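Local coordinates for protein myosin-17 (Arabidopsis thaliana, PDB 7KFL) that is a plant class XI myosin motor whose globular tail, the cargo-binding domain, probably recognises the cargo that the motor carries along actin, at residues Cys34-Lys38 and Gln135-Leu140; Leu163-Tyr167 and Ser383-Thr387; Gln245-Phe249 and Ala295-Leu299; Ile250-Phe255 and Glu298-Ile302. One frame throughout, in Å; residues are numbered along the deposited sequence.

Contact 1 of 4, residues Cys34-Lys38 and Gln135-Leu140; sequences CVIYK and QGLTKL
K38 leaves helix 31-43 and runs straight at the loop 135-140, where its ammonium group meets a turn of backbone carbonyls. CB and CG continue away from the helix with CG anti to the carbonyl carbon (chi1 -74°), and every later torsion is extended, so the full length of the chain is spent on reaching the loop. CD comes within 3.8 Å of L137 O. CE already lies 3.4 Å from both L137 O and K139 O, with L140 CB alongside. NZ then makes two hydrogen bonds, to L137 O at 2.7 Å and to K139 O at 2.6 Å. It stands above both carbonyl planes, 63° out of that of L137, and so is aligned with neither lone pair. One turn earlier on the helix, C34 lies against the same loop: its CB is 3.4 Å from L137 O, and its SG rests 3.8 Å from T138 CA and 4.1 Å from L140 CD2. V35 CG2 adds a looser touch on L137 CG. Beyond the pair, L140 continues onto L87 of helix 71-89. A lysine charge shared between two main-chain oxygens is likely to steady the turn of a loop that has no regular secondary structure of its own.

Contact 2 of 4, residues Leu163-Tyr167 and Ser383-Thr387; sequences LEKIY and SIPFT
Aromatic contact dominates where Y167 meets F386: the rings form a T-shaped (edge-to-face) pair, centroids 5.0 Å apart and planes at 73°. F386 supplies the edge, its CE2 standing 3.5 Å above the centre of the Y167 face. On the tyrosine, CG lies anti to the backbone N (chi1 169°), which carries the ring off helix 150-186 toward the loop, and the two side chains run antiparallel alongside one another.

Aliphatic packing surrounds this pair. P385 approaches the phenol end obliquely, with CD 3.8 Å from Y167 CE1. L163 CD2 reaches F386 CE1 at 4.1 Å. E164 packs mainly through its methylenes, CG 3.7 Å from I384 CG1 with the one side chain lying across the other, while its carboxylate carbon and OE2 stand more distantly beside I384 CG2.

Polar surroundings begin at the phenol oxygen. P385 CG stands close to it, 3.3 Å from Y167 OH, and the hydroxyl makes a weak hydrogen bond to Q245 OE1 of helix 236-260, whose NE2 bonds S383 O. Replacing Y167 by an alanine would probably leave the F386 edge without its facing ring, open a gap beside P385 and cost Q245 its hydroxyl partner.

I391 touches both L163 and F386, so the C-terminal helix 388-393 completes the cluster. An edge-to-face aromatic pair with aliphatic neighbours thus fixes the C-terminal segment against the long helix 150-186 in the helical globular tail.

Contact 3 of 4, residues Gln245-Phe249 and Ala295-Leu299; sequences QIFSF and AWDEL
The backbones of F247 and A295 approach to 5.4 Å between CA atoms, and those of S248 and E298 to 5.3 Å, so helix 236-260 lies close against the connection leading into helix 300-309. A small residue at A295 is consistent with this closeness: its CB sits over one face of the F247 ring in a CH-pi contact, 3.8 Å from the centroid and 20° off the ring normal, displaced toward the rim. A295 O also lies tight against the ring, 3.0 Å from F247 CD2. L299 lies aslant of the phenylalanine and divides its branches between two targets. CD1 packs 3.6 Å from F247 CD2, while CD2 lies 3.5 Å from F247 O.

Nearer the surface, E298 brings its CB to 3.8 Å from S248 N. Its chain then bends at chi2 (-61°), bringing OE1 to 3.5 Å from S248 CB. The S248 hydroxyl is engaged elsewhere, with OG hydrogen-bonded to D381 N.

F247 also touches L280 and C284 of helix 267-287, and its ring meets that of W283 with planes about 30° apart. F247 thus projects from helix 236-260 between helix 267-287 and the connection before helix 300-309, a core packing element of the all-helical DIL (dilute) domain found in the tails of class V and class XI myosins.

Contact 4 of 4, residues Ile250-Phe255 and Glu298-Ile302; sequences INVQLF and ELRHI
N251 and I302 share the sole hydrogen bond between these segments: I302 N donates to N251 OD1 at 3.1 Å with an N-H...O angle of 168°. The donor comes from beyond the oxygen, tilted a little from the carbonyl plane of the amide. Because N251 CG is anti to the backbone N (chi1 178°), the amide is carried off helix 236-260 into the first turn of helix 300-309. There the amide carbon CG lies 3.0 Å from E298 O, OD1 also approaches L299 CA, and ND2 passes 3.5 Å from H301 CD2, the amide and imidazole planes being steeply inclined to each other. The accepted N-H belongs to the opening turn, where main-chain N-H groups lack acceptors from a preceding turn, so a side chain from another helix meets this need. With an alanine in place of N251, I302 N is likely to lose this acceptor and the first turn of helix 300-309 to be freer to shift.

Around that bond apolar and aromatic contacts close in. I302 CG1 lies 3.7 Å from L254 CB, and L299 CD2 meets I250 CG2 at 3.6 Å. H301 turns its ring edge toward the face of F255, centroids 5.5 Å apart with planes at 64°, and its CB stands over that same ring.

Farther out, V273 and L277 of helix 267-287 press on I302, and L378 covers N251 and F255. I250 extends onto I178 and L182 of helix 150-186. A buried asparagine tying a helix start to its neighbour amid aliphatic packing joins two helices of the DIL-domain bundle.

Overall arrangement
Contacts 3 and 4 form one continuous buried interface: their centres are 7 Å apart, both use helix 236-260, and they share E298 and L299. Contact 3 relies on ring and aliphatic packing, whereas contact 4 adds a side-chain-to-backbone hydrogen bond at a helix start. Contact 2 is partly buried, its centre 17 Å from that of contact 3, and Q245 of contact 3 bridges the two by polar bonds; along the chain, contacts 3 and 4 lie within the loop that contact 2 closes. Contact 1 stands apart, about 44 Å from contact 4 between centres and across the chain's centre. Peripheral and partly buried, it uses a lysine charge on loop carbonyls.

Contact 1 of 4, residues Cys34-Lys38 and Gln135-Leu140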
loop_
_atom_site.group_PDB
_atom_site.type_symbol
_atom_site.label_atom_id
_atom_site.label_comp_id
_atom_site.label_asym_id
_atom_site.label_seq_id
_atom_site.Cartn_x
_atom_site.Cartn_y
_atom_site.Cartn_z
ATOM N N CYS A 34 1.379 24.650 0.404
ATOM C CA CYS A 34 0.643 25.938 0.520
ATOM C C CYS A 34 1.555 27.102 0.112
ATOM O O CYS A 34 1.081 27.995 -0.614
ATOM C CB CYS A 34 0.112 26.152 1.934
ATOM S SG CYS A 34 -1.211 25.000 2.386
ATOM N N VAL A 35 2.814 27.087 0.560
ATOM C CA VAL A 35 3.847 28.111 0.217
ATOM C C VAL A 35 4.097 28.074 -1.295
ATOM O O VAL A 35 4.097 29.156 -1.914
ATOM C CB VAL A 35 5.145 27.889 1.018
ATOM C CG1 VAL A 35 6.316 28.685 0.457
ATOM C CG2 VAL A 35 4.946 28.204 2.492
ATOM N N ILE A 36 4.309 26.878 -1.858
ATOM C CA ILE A 36 4.547 26.663 -3.319
ATOM C C ILE A 36 3.369 27.261 -4.095
ATOM O O ILE A 36 3.614 28.135 -4.946
ATOM C CB ILE A 36 4.761 25.168 -3.646
ATOM C CG1 ILE A 36 6.139 24.683 -3.192
ATOM C CG2 ILE A 36 4.543 24.895 -5.128
ATOM C CD1 ILE A 36 6.260 23.180 -3.087
ATOM N N TYR A 37 2.146 26.812 -3.793
ATOM C CA TYR A 37 0.893 27.180 -4.507
ATOM C C TYR A 37 0.734 28.704 -4.561
ATOM O O TYR A 37 0.425 29.232 -5.646
ATOM C CB TYR A 37 -0.327 26.551 -3.833
ATOM C CG TYR A 37 -1.637 26.885 -4.499
ATOM C CD1 TYR A 37 -1.900 26.473 -5.795
ATOM C CD2 TYR A 37 -2.613 27.617 -3.843
ATOM C CE1 TYR A 37 -3.096 26.778 -6.422
ATOM C CE2 TYR A 37 -3.818 27.929 -4.454
ATOM C CZ TYR A 37 -4.060 27.507 -5.750
ATOM O OH TYR A 37 -5.240 27.806 -6.363
ATOM N N LYS A 38 0.942 29.383 -3.428
ATOM C CA LYS A 38 0.688 30.841 -3.261
ATOM C C LYS A 38 1.692 31.655 -4.085
ATOM O O LYS A 38 1.251 32.608 -4.757
ATOM C CB LYS A 38 0.729 31.219 -1.779
ATOM C CG LYS A 38 -0.487 30.759 -0.993
ATOM C CD LYS A 38 -0.576 31.351 0.387
ATOM C CE LYS A 38 -1.913 31.079 1.038
ATOM N NZ LYS A 38 -1.854 31.317 2.497
ATOM N N GLN A 135 -0.969 37.037 5.702
ATOM C CA GLN A 135 -1.940 36.052 6.257
ATOM C C GLN A 135 -1.219 34.749 6.629
ATOM O O GLN A 135 -0.012 34.628 6.332
ATOM C CB GLN A 135 -3.075 35.803 5.259
ATOM C CG GLN A 135 -2.637 35.122 3.966
ATOM C CD GLN A 135 -3.738 35.057 2.932
ATOM O OE1 GLN A 135 -3.527 35.358 1.759
ATOM N NE2 GLN A 135 -4.928 34.660 3.356
ATOM N N GLY A 136 -1.947 33.825 7.269
ATOM C CA GLY A 136 -1.468 32.477 7.636
ATOM C C GLY A 136 -1.173 31.645 6.401
ATOM O O GLY A 136 -1.972 31.709 5.447
ATOM N N LEU A 137 -0.072 30.887 6.426
ATOM C CA LEU A 137 0.491 30.153 5.259
ATOM C C LEU A 137 -0.535 29.153 4.712
ATOM O O LEU A 137 -0.652 29.060 3.477
ATOM C CB LEU A 137 1.784 29.445 5.683
ATOM C CG LEU A 137 3.058 30.290 5.645
ATOM C CD1 LEU A 137 2.804 31.726 6.080
ATOM C CD2 LEU A 137 4.143 29.665 6.509
ATOM N N THR A 138 -1.254 28.449 5.590
ATOM C CA THR A 138 -2.192 27.352 5.228
ATOM C C THR A 138 -3.614 27.897 5.031
ATOM O O THR A 138 -4.460 27.134 4.524
ATOM C CB THR A 138 -2.131 26.226 6.266
ATOM O OG1 THR A 138 -2.424 26.785 7.547
ATOM C CG2 THR A 138 -0.783 25.539 6.288
ATOM N N LYS A 139 -3.868 29.154 5.412
ATOM C CA LYS A 139 -5.128 29.884 5.099
ATOM C C LYS A 139 -4.996 30.490 3.698
ATOM O O LYS A 139 -4.210 31.445 3.551
ATOM C CB LYS A 139 -5.410 30.977 6.137
ATOM C CG LYS A 139 -6.572 31.910 5.809
ATOM C CD LYS A 139 -7.849 31.193 5.406
ATOM C CE LYS A 139 -9.017 32.131 5.188
ATOM N NZ LYS A 139 -10.076 31.500 4.365
ATOM N N LEU A 140 -5.745 29.969 2.720
ATOM C CA LEU A 140 -5.622 30.358 1.288
ATOM C C LEU A 140 -6.955 30.931 0.788
ATOM O O LEU A 140 -8.014 30.359 1.122
ATOM C CB LEU A 140 -5.158 29.162 0.444
ATOM C CG LEU A 140 -5.372 27.765 1.031
ATOM C CD1 LEU A 140 -6.788 27.271 0.777
ATOM C CD2 LEU A 140 -4.360 26.783 0.459
#

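Contact 2 of 4, residues Leu163-Tyr167 and Ser383-Thr387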
loop_
_atom_site.group_PDB
_atom_site.type_symbol
_atom_site.label_atom_id
_atom_site.label_comp_id
_atom_site.label_asym_id
_atom_site.label_seq_id
_atom_site.Cartn_x
_atom_site.Cartn_y
_atom_site.Cartn_z
ATOM N N LEU A 163 4.052 11.719 -6.987
ATOM C CA LEU A 163 3.149 11.210 -5.919
ATOM C C LEU A 163 3.072 9.681 -6.012
ATOM O O LEU A 163 3.185 9.016 -4.963
ATOM C CB LEU A 163 1.758 11.837 -6.062
ATOM C CG LEU A 163 0.700 11.310 -5.092
ATOM C CD1 LEU A 163 1.134 11.507 -3.649
ATOM C CD2 LEU A 163 -0.645 11.975 -5.330
ATOM N N GLU A 164 2.884 9.154 -7.222
ATOM C CA GLU A 164 2.788 7.696 -7.501
ATOM C C GLU A 164 4.121 7.025 -7.149
ATOM O O GLU A 164 4.084 5.953 -6.524
ATOM C CB GLU A 164 2.387 7.467 -8.958
ATOM C CG GLU A 164 0.936 7.829 -9.233
ATOM C CD GLU A 164 0.544 7.929 -10.696
ATOM O OE1 GLU A 164 1.386 7.614 -11.562
ATOM O OE2 GLU A 164 -0.607 8.330 -10.966
ATOM N N LYS A 165 5.247 7.645 -7.515
ATOM C CA LYS A 165 6.617 7.141 -7.220
ATOM C C LYS A 165 6.843 7.104 -5.704
ATOM O O LYS A 165 7.330 6.072 -5.199
ATOM C CB LYS A 165 7.673 8.023 -7.891
ATOM C CG LYS A 165 9.116 7.673 -7.559
ATOM C CD LYS A 165 10.114 8.347 -8.472
ATOM C CE LYS A 165 11.543 8.230 -7.984
ATOM N NZ LYS A 165 12.039 6.837 -8.063
ATOM N N ILE A 166 6.521 8.201 -5.014
ATOM C CA ILE A 166 6.695 8.346 -3.538
ATOM C C ILE A 166 5.818 7.297 -2.841
ATOM O O ILE A 166 6.369 6.506 -2.052
ATOM C CB ILE A 166 6.397 9.794 -3.089
ATOM C CG1 ILE A 166 7.519 10.742 -3.525
ATOM C CG2 ILE A 166 6.155 9.870 -1.588
ATOM C CD1 ILE A 166 7.121 12.201 -3.555
ATOM N N TYR A 167 4.515 7.269 -3.144
ATOM C CA TYR A 167 3.554 6.247 -2.646
ATOM C C TYR A 167 4.157 4.848 -2.818
ATOM O O TYR A 167 4.139 4.059 -1.857
ATOM C CB TYR A 167 2.220 6.325 -3.391
ATOM C CG TYR A 167 1.299 5.162 -3.125
ATOM C CD1 TYR A 167 1.377 3.998 -3.874
ATOM C CD2 TYR A 167 0.355 5.217 -2.114
ATOM C CE1 TYR A 167 0.537 2.923 -3.631
ATOM C CE2 TYR A 167 -0.498 4.153 -1.861
ATOM C CZ TYR A 167 -0.405 3.000 -2.620
ATOM O OH TYR A 167 -1.238 1.952 -2.361
ATOM N N SER A 383 0.120 -2.274 -8.347
ATOM C CA SER A 383 -0.478 -1.187 -9.166
ATOM C C SER A 383 -0.599 0.090 -8.326
ATOM O O SER A 383 -0.516 -0.008 -7.092
ATOM C CB SER A 383 -1.824 -1.602 -9.706
ATOM O OG SER A 383 -2.824 -1.502 -8.701
ATOM N N ILE A 384 -0.780 1.241 -8.981
ATOM C CA ILE A 384 -1.218 2.518 -8.341
ATOM C C ILE A 384 -2.739 2.449 -8.219
ATOM O O ILE A 384 -3.441 2.449 -9.228
ATOM C CB ILE A 384 -0.722 3.747 -9.137
ATOM C CG1 ILE A 384 0.696 4.162 -8.728
ATOM C CG2 ILE A 384 -1.682 4.923 -9.006
ATOM C CD1 ILE A 384 1.722 3.050 -8.765
ATOM N N PRO A 385 -3.296 2.337 -6.990
ATOM C CA PRO A 385 -4.730 2.109 -6.813
ATOM C C PRO A 385 -5.588 3.377 -6.673
ATOM O O PRO A 385 -6.667 3.282 -6.114
ATOM C CB PRO A 385 -4.720 1.312 -5.502
ATOM C CG PRO A 385 -3.637 1.989 -4.691
ATOM C CD PRO A 385 -2.577 2.369 -5.706
ATOM N N PHE A 386 -5.116 4.516 -7.193
ATOM C CA PHE A 386 -5.785 5.838 -7.059
ATOM C C PHE A 386 -5.458 6.742 -8.249
ATOM O O PHE A 386 -4.366 6.608 -8.839
ATOM C CB PHE A 386 -5.355 6.529 -5.762
ATOM C CG PHE A 386 -3.876 6.806 -5.660
ATOM C CD1 PHE A 386 -3.330 7.965 -6.191
ATOM C CD2 PHE A 386 -3.027 5.904 -5.039
ATOM C CE1 PHE A 386 -1.968 8.213 -6.101
ATOM C CE2 PHE A 386 -1.668 6.153 -4.947
ATOM C CZ PHE A 386 -1.140 7.307 -5.478
ATOM N N THR A 387 -6.387 7.650 -8.563
ATOM C CA THR A 387 -6.215 8.788 -9.504
ATOM C C THR A 387 -6.282 10.093 -8.701
ATOM O O THR A 387 -6.812 10.062 -7.573
ATOM C CB THR A 387 -7.266 8.738 -10.620
ATOM O OG1 THR A 387 -8.561 8.751 -10.018
ATOM C CG2 THR A 387 -7.127 7.515 -11.501
#

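Contact 3 of 4, residues Gln245-Phe249 and Ala295-Leu299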
loop_
_atom_site.group_PDB
_atom_site.type_symbol
_atom_site.label_atom_id
_atom_site.label_comp_id
_atom_site.label_asym_id
_atom_site.label_seq_id
_atom_site.Cartn_x
_atom_site.Cartn_y
_atom_site.Cartn_z
ATOM N N GLN A 245 -2.775 -2.775 0.105
ATOM C CA GLN A 245 -1.801 -3.334 -0.875
ATOM C C GLN A 245 -0.739 -4.170 -0.145
ATOM O O GLN A 245 -0.238 -5.133 -0.752
ATOM C CB GLN A 245 -1.160 -2.215 -1.702
ATOM C CG GLN A 245 -2.116 -1.581 -2.704
ATOM C CD GLN A 245 -1.406 -0.902 -3.852
ATOM O OE1 GLN A 245 -0.318 -0.348 -3.699
ATOM N NE2 GLN A 245 -2.027 -0.933 -5.020
ATOM N N ILE A 246 -0.406 -3.821 1.101
ATOM C CA ILE A 246 0.626 -4.527 1.922
ATOM C C ILE A 246 0.041 -5.839 2.465
ATOM O O ILE A 246 0.780 -6.841 2.489
ATOM C CB ILE A 246 1.154 -3.609 3.043
ATOM C CG1 ILE A 246 2.040 -2.497 2.478
ATOM C CG2 ILE A 246 1.880 -4.409 4.117
ATOM C CD1 ILE A 246 3.432 -2.949 2.099
ATOM N N PHE A 247 -1.221 -5.833 2.906
ATOM C CA PHE A 247 -1.925 -7.042 3.410
ATOM C C PHE A 247 -2.145 -8.014 2.243
ATOM O O PHE A 247 -2.051 -9.241 2.463
ATOM C CB PHE A 247 -3.218 -6.669 4.142
ATOM C CG PHE A 247 -3.041 -6.454 5.624
ATOM C CD1 PHE A 247 -2.178 -5.478 6.101
ATOM C CD2 PHE A 247 -3.730 -7.228 6.547
ATOM C CE1 PHE A 247 -2.011 -5.280 7.463
ATOM C CE2 PHE A 247 -3.564 -7.028 7.909
ATOM C CZ PHE A 247 -2.704 -6.055 8.365
ATOM N N SER A 248 -2.405 -7.479 1.046
ATOM C CA SER A 248 -2.376 -8.219 -0.245
ATOM C C SER A 248 -1.066 -9.014 -0.349
ATOM O O SER A 248 -1.133 -10.234 -0.578
ATOM C CB SER A 248 -2.557 -7.283 -1.418
ATOM O OG SER A 248 -1.756 -7.676 -2.522
ATOM N N PHE A 249 0.074 -8.345 -0.158
ATOM C CA PHE A 249 1.437 -8.942 -0.185
ATOM C C PHE A 249 1.545 -10.053 0.870
ATOM O O PHE A 249 2.044 -11.147 0.541
ATOM C CB PHE A 249 2.492 -7.849 0.012
ATOM C CG PHE A 249 3.888 -8.344 0.290
ATOM C CD1 PHE A 249 4.687 -8.825 -0.735
ATOM C CD2 PHE A 249 4.408 -8.309 1.574
ATOM C CE1 PHE A 249 5.976 -9.270 -0.480
ATOM C CE2 PHE A 249 5.697 -8.756 1.827
ATOM C CZ PHE A 249 6.479 -9.235 0.800
ATOM N N ALA A 295 -7.915 -3.974 4.689
ATOM C CA ALA A 295 -6.646 -4.731 4.814
ATOM C C ALA A 295 -6.929 -6.142 5.341
ATOM O O ALA A 295 -6.257 -7.081 4.885
ATOM C CB ALA A 295 -5.685 -3.994 5.714
ATOM N N TRP A 296 -7.887 -6.279 6.264
ATOM C CA TRP A 296 -8.275 -7.576 6.882
ATOM C C TRP A 296 -8.854 -8.508 5.810
ATOM O O TRP A 296 -8.480 -9.697 5.808
ATOM C CB TRP A 296 -9.250 -7.358 8.049
ATOM C CG TRP A 296 -9.705 -8.625 8.709
ATOM C CD1 TRP A 296 -10.994 -9.040 8.891
ATOM C CD2 TRP A 296 -8.869 -9.661 9.258
ATOM N NE1 TRP A 296 -11.018 -10.256 9.520
ATOM C CE2 TRP A 296 -9.731 -10.663 9.757
ATOM C CE3 TRP A 296 -7.486 -9.842 9.379
ATOM C CZ2 TRP A 296 -9.249 -11.822 10.367
ATOM C CZ3 TRP A 296 -7.011 -10.987 9.981
ATOM C CH2 TRP A 296 -7.883 -11.962 10.467
ATOM N N ASP A 297 -9.704 -7.982 4.919
ATOM C CA ASP A 297 -10.415 -8.759 3.866
ATOM C C ASP A 297 -9.445 -9.186 2.754
ATOM O O ASP A 297 -9.815 -10.078 1.973
ATOM C CB ASP A 297 -11.602 -7.972 3.303
ATOM C CG ASP A 297 -12.789 -7.907 4.252
ATOM O OD1 ASP A 297 -12.963 -8.859 5.047
ATOM O OD2 ASP A 297 -13.532 -6.905 4.191
ATOM N N GLU A 298 -8.254 -8.590 2.681
ATOM C CA GLU A 298 -7.200 -8.980 1.705
ATOM C C GLU A 298 -6.583 -10.329 2.096
ATOM O O GLU A 298 -6.009 -10.976 1.204
ATOM C CB GLU A 298 -6.133 -7.889 1.601
ATOM C CG GLU A 298 -6.588 -6.704 0.771
ATOM C CD GLU A 298 -6.910 -7.069 -0.667
ATOM O OE1 GLU A 298 -6.013 -7.611 -1.347
ATOM O OE2 GLU A 298 -8.065 -6.842 -1.091
ATOM N N LEU A 299 -6.707 -10.736 3.367
ATOM C CA LEU A 299 -6.174 -12.023 3.898
ATOM C C LEU A 299 -7.215 -13.145 3.753
ATOM O O LEU A 299 -6.973 -14.237 4.311
ATOM C CB LEU A 299 -5.789 -11.840 5.371
ATOM C CG LEU A 299 -4.658 -10.854 5.660
ATOM C CD1 LEU A 299 -4.478 -10.675 7.157
ATOM C CD2 LEU A 299 -3.351 -11.308 5.029
#

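Contact 4 of 4, residues Ile250-Phe255 and Glu298-Ile302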
loop_
_atom_site.group_PDB
_atom_site.type_symbol
_atom_site.label_atom_id
_atom_site.label_comp_id
_atom_site.label_asym_id
_atom_site.label_seq_id
_atom_site.Cartn_x
_atom_site.Cartn_y
_atom_site.Cartn_z
ATOM N N ILE A 250 1.094 -9.787 2.099
ATOM C CA ILE A 250 1.133 -10.762 3.232
ATOM C C ILE A 250 0.301 -11.990 2.848
ATOM O O ILE A 250 0.808 -13.121 2.994
ATOM C CB ILE A 250 0.647 -10.113 4.545
ATOM C CG1 ILE A 250 1.708 -9.170 5.120
ATOM C CG2 ILE A 250 0.228 -11.170 5.560
ATOM C CD1 ILE A 250 1.188 -8.227 6.180
ATOM N N ASN A 251 -0.926 -11.763 2.374
ATOM C CA ASN A 251 -1.885 -12.820 1.954
ATOM C C ASN A 251 -1.216 -13.747 0.934
ATOM O O ASN A 251 -1.393 -14.970 1.046
ATOM C CB ASN A 251 -3.156 -12.221 1.353
ATOM C CG ASN A 251 -4.119 -13.288 0.885
ATOM O OD1 ASN A 251 -4.712 -13.991 1.698
ATOM N ND2 ASN A 251 -4.267 -13.422 -0.422
ATOM N N VAL A 252 -0.490 -13.162 -0.022
ATOM C CA VAL A 252 0.194 -13.864 -1.148
ATOM C C VAL A 252 1.322 -14.734 -0.583
ATOM O O VAL A 252 1.348 -15.933 -0.898
ATOM C CB VAL A 252 0.717 -12.847 -2.182
ATOM C CG1 VAL A 252 1.737 -13.451 -3.137
ATOM C CG2 VAL A 252 -0.429 -12.215 -2.954
ATOM N N GLN A 253 2.213 -14.145 0.218
ATOM C CA GLN A 253 3.430 -14.813 0.757
ATOM C C GLN A 253 3.033 -16.041 1.587
ATOM O O GLN A 253 3.670 -17.098 1.411
ATOM C CB GLN A 253 4.250 -13.823 1.587
ATOM C CG GLN A 253 4.900 -12.728 0.755
ATOM C CD GLN A 253 5.875 -13.294 -0.246
ATOM O OE1 GLN A 253 6.721 -14.123 0.084
ATOM N NE2 GLN A 253 5.762 -12.855 -1.489
ATOM N N LEU A 254 2.017 -15.905 2.445
ATOM C CA LEU A 254 1.571 -16.968 3.385
ATOM C C LEU A 254 0.782 -18.043 2.634
ATOM O O LEU A 254 1.045 -19.237 2.878
ATOM C CB LEU A 254 0.723 -16.348 4.500
ATOM C CG LEU A 254 1.464 -15.403 5.446
ATOM C CD1 LEU A 254 0.508 -14.819 6.477
ATOM C CD2 LEU A 254 2.626 -16.108 6.132
ATOM N N PHE A 255 -0.156 -17.647 1.769
ATOM C CA PHE A 255 -1.025 -18.588 1.016
ATOM C C PHE A 255 -0.190 -19.391 0.012
ATOM O O PHE A 255 -0.481 -20.582 -0.173
ATOM C CB PHE A 255 -2.165 -17.864 0.300
ATOM C CG PHE A 255 -3.091 -18.801 -0.432
ATOM C CD1 PHE A 255 -4.074 -19.500 0.251
ATOM C CD2 PHE A 255 -2.951 -19.018 -1.792
ATOM C CE1 PHE A 255 -4.915 -20.373 -0.421
ATOM C CE2 PHE A 255 -3.797 -19.888 -2.462
ATOM C CZ PHE A 255 -4.774 -20.566 -1.774
ATOM N N GLU A 298 -8.254 -8.590 2.681
ATOM C CA GLU A 298 -7.200 -8.980 1.705
ATOM C C GLU A 298 -6.583 -10.329 2.096
ATOM O O GLU A 298 -6.009 -10.976 1.204
ATOM C CB GLU A 298 -6.133 -7.889 1.601
ATOM C CG GLU A 298 -6.588 -6.704 0.771
ATOM C CD GLU A 298 -6.910 -7.069 -0.667
ATOM O OE1 GLU A 298 -6.013 -7.611 -1.347
ATOM O OE2 GLU A 298 -8.065 -6.842 -1.091
ATOM N N LEU A 299 -6.707 -10.736 3.367
ATOM C CA LEU A 299 -6.174 -12.023 3.898
ATOM C C LEU A 299 -7.215 -13.145 3.753
ATOM O O LEU A 299 -6.973 -14.237 4.311
ATOM C CB LEU A 299 -5.789 -11.840 5.371
ATOM C CG LEU A 299 -4.658 -10.854 5.660
ATOM C CD1 LEU A 299 -4.478 -10.675 7.157
ATOM C CD2 LEU A 299 -3.351 -11.308 5.029
ATOM N N ARG A 300 -8.322 -12.899 3.041
ATOM C CA ARG A 300 -9.476 -13.837 2.930
ATOM C C ARG A 300 -9.004 -15.214 2.434
ATOM O O ARG A 300 -9.592 -16.214 2.882
ATOM C CB ARG A 300 -10.580 -13.253 2.039
ATOM C CG ARG A 300 -10.160 -12.938 0.610
ATOM C CD ARG A 300 -11.192 -12.084 -0.108
ATOM N NE ARG A 300 -10.693 -11.570 -1.382
ATOM C CZ ARG A 300 -11.266 -11.745 -2.576
ATOM N NH1 ARG A 300 -12.398 -12.422 -2.699
ATOM N NH2 ARG A 300 -10.703 -11.223 -3.652
ATOM N N HIS A 301 -7.989 -15.271 1.560
ATOM C CA HIS A 301 -7.391 -16.535 1.043
ATOM C C HIS A 301 -6.722 -17.303 2.188
ATOM O O HIS A 301 -7.147 -18.441 2.464
ATOM C CB HIS A 301 -6.362 -16.279 -0.069
ATOM C CG HIS A 301 -6.934 -15.807 -1.364
ATOM N ND1 HIS A 301 -7.204 -16.673 -2.407
ATOM C CD2 HIS A 301 -7.250 -14.570 -1.805
ATOM C CE1 HIS A 301 -7.680 -15.991 -3.429
ATOM N NE2 HIS A 301 -7.719 -14.698 -3.083
ATOM N N ILE A 302 -5.698 -16.711 2.807
ATOM C CA ILE A 302 -4.879 -17.369 3.872
ATOM C C ILE A 302 -5.787 -17.722 5.056
ATOM O O ILE A 302 -5.627 -18.827 5.598
ATOM C CB ILE A 302 -3.660 -16.512 4.289
ATOM C CG1 ILE A 302 -2.775 -17.236 5.310
ATOM C CG2 ILE A 302 -4.075 -15.142 4.805
ATOM C CD1 ILE A 302 -2.238 -18.571 4.841
#